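PDB 2C0H: mannan endo-1,4-beta-mannosidase from Mytilus edulis, which hydrolyses internal beta-1,4-mannosidic linkages in the backbones of mannans, galactomannans and glucomannans. Local coordinates for residues T264-W267 with Q268-F271. The protein carries 3 engineered substitutions. Sequence-based numbering, arbitrary orientation.
Sequences TYDW and QNHF
W267 and H270 face each other as an antiparallel hydrogen-bonded pair, closing a tight, hairpin-like type I' turn with Q268 and N269 at its corners. The amide N of W267 gives a nearly straight bond to H270 O (2.8 Å, 170°), while the return bond from H270 N to W267 O is longer, 3.1 Å, and reaches the oxygen from above its carbonyl plane. Both corner residues have positive phi, as this turn requires.

A water bridges the turn on the D266 side: it donates to D266 OD1 (2.9 Å) and accepts from the backbone N of N269. D266 CG lies between its own backbone N and carbonyl carbon (chi1 71°), which brings OD2 alongside N269 CA; OD2 is also bonded to the backbone N of A301, tying the carboxylate to a second loop. At the tip, Q268 lays its CG over one face of the W267 indole, 3.6 Å from the five-membered ring centroid, in a CH-pi contact. Its extended chain carries the amide alongside NE1, planes 30° apart, with NE2 and NE1, two donors, close but not hydrogen-bonded. After the turn, F271 directs its ring back against 264-266: CE1 approaches T264 OG1 (3.5 Å) obliquely and lies near the D266 backbone N, while D266 CB sits over one ring face, offset toward the rim. T264 OG1 is hydrogen-bonded to S275, and F277 meets the F271 ring.

This surface turn directly follows strand 260-263 of the TIM barrel and precedes strand 290-294, whose E294, the probable nucleophile, is hydrogen-bonded through OE1 to the hydroxyl of Y265, a probable substrate-binding residue that also touches W323.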
loop_
_atom_site.group_PDB
_atom_site.type_symbol
_atom_site.label_atom_id
_atom_site.label_comp_id
_atom_site.label_asym_id
_atom_site.label_seq_id
_atom_site.Cartn_x
_atom_site.Cartn_y
_atom_site.Cartn_z
ATOM N N THR A 264 -6.218 -1.945 10.076
ATOM C CA THR A 264 -7.121 -1.983 11.228
ATOM C C THR A 264 -6.565 -2.832 12.362
ATOM O O THR A 264 -6.120 -3.973 12.155
ATOM C CB THR A 264 -8.544 -2.433 10.785
ATOM O OG1 THR A 264 -9.487 -2.322 11.868
ATOM C CG2 THR A 264 -8.503 -3.820 10.251
ATOM N N TYR A 265 -6.535 -2.217 13.540
ATOM C CA TYR A 265 -6.059 -2.845 14.770
ATOM C C TYR A 265 -7.033 -2.521 15.895
ATOM O O TYR A 265 -7.613 -1.434 15.923
ATOM C CB TYR A 265 -4.675 -2.308 15.117
ATOM C CG TYR A 265 -3.607 -2.571 14.073
ATOM C CD1 TYR A 265 -2.942 -3.788 14.015
ATOM C CD2 TYR A 265 -3.238 -1.593 13.162
ATOM C CE1 TYR A 265 -1.955 -4.045 13.083
ATOM C CE2 TYR A 265 -2.239 -1.834 12.231
ATOM C CZ TYR A 265 -1.598 -3.066 12.186
ATOM O OH TYR A 265 -0.586 -3.366 11.295
ATOM N N ASP A 266 -7.229 -3.463 16.812
ATOM C CA ASP A 266 -8.123 -3.240 17.943
ATOM C C ASP A 266 -7.494 -2.299 18.978
ATOM O O ASP A 266 -6.327 -1.921 18.857
ATOM C CB ASP A 266 -8.546 -4.569 18.581
ATOM C CG ASP A 266 -7.418 -5.268 19.330
ATOM O OD1 ASP A 266 -6.302 -4.732 19.431
ATOM O OD2 ASP A 266 -7.649 -6.392 19.815
ATOM N N TRP A 267 -8.283 -1.913 19.971
ATOM C CA TRP A 267 -7.790 -1.108 21.083
ATOM C C TRP A 267 -8.438 -1.639 22.343
ATOM O O TRP A 267 -9.652 -1.738 22.402
ATOM C CB TRP A 267 -8.134 0.362 20.895
ATOM C CG TRP A 267 -7.661 1.199 22.041
ATOM C CD1 TRP A 267 -8.433 1.876 22.941
ATOM C CD2 TRP A 267 -6.304 1.403 22.439
ATOM N NE1 TRP A 267 -7.635 2.506 23.866
ATOM C CE2 TRP A 267 -6.323 2.231 23.581
ATOM C CE3 TRP A 267 -5.071 0.964 21.943
ATOM C CZ2 TRP A 267 -5.155 2.640 24.227
ATOM C CZ3 TRP A 267 -3.910 1.372 22.584
ATOM C CH2 TRP A 267 -3.962 2.200 23.716
ATOM N N GLN A 268 -7.620 -1.987 23.331
ATOM C CA GLN A 268 -8.100 -2.636 24.555
ATOM C C GLN A 268 -9.071 -3.786 24.227
ATOM O O GLN A 268 -10.160 -3.886 24.809
ATOM C CB GLN A 268 -8.740 -1.603 25.496
ATOM C CG GLN A 268 -7.850 -0.383 25.789
ATOM C CD GLN A 268 -8.522 0.661 26.674
ATOM O OE1 GLN A 268 -9.696 0.532 27.030
ATOM N NE2 GLN A 268 -7.777 1.701 27.032
ATOM N N ASN A 269 -8.657 -4.630 23.278
ATOM C CA ASN A 269 -9.385 -5.840 22.853
ATOM C C ASN A 269 -10.743 -5.613 22.191
ATOM O O ASN A 269 -11.551 -6.522 22.135
ATOM C CB ASN A 269 -9.527 -6.844 24.016
ATOM C CG ASN A 269 -9.687 -8.292 23.538
ATOM O OD1 ASN A 269 -8.859 -8.806 22.784
ATOM N ND2 ASN A 269 -10.747 -8.960 23.995
ATOM N N HIS A 270 -10.994 -4.416 21.664
ATOM C CA HIS A 270 -12.217 -4.175 20.896
ATOM C C HIS A 270 -11.896 -3.379 19.642
ATOM O O HIS A 270 -11.046 -2.499 19.669
ATOM C CB HIS A 270 -13.254 -3.415 21.727
ATOM C CG HIS A 270 -13.781 -4.193 22.895
ATOM N ND1 HIS A 270 -14.803 -5.109 22.778
ATOM C CD2 HIS A 270 -13.431 -4.184 24.202
ATOM C CE1 HIS A 270 -15.060 -5.632 23.964
ATOM N NE2 HIS A 270 -14.240 -5.088 24.845
ATOM N N PHE A 271 -12.560 -3.722 18.541
ATOM C CA PHE A 271 -12.514 -2.883 17.340
ATOM C C PHE A 271 -13.467 -1.688 17.499
ATOM O O PHE A 271 -14.569 -1.823 18.031
ATOM C CB PHE A 271 -12.904 -3.678 16.084
ATOM C CG PHE A 271 -11.788 -4.542 15.513
ATOM C CD1 PHE A 271 -10.636 -3.971 14.986
ATOM C CD2 PHE A 271 -11.903 -5.925 15.462
ATOM C CE1 PHE A 271 -9.622 -4.752 14.439
ATOM C CE2 PHE A 271 -10.887 -6.703 14.921
ATOM C CZ PHE A 271 -9.742 -6.115 14.414
HETATM O O HOH W 1 -5.790 -4.781 22.280
#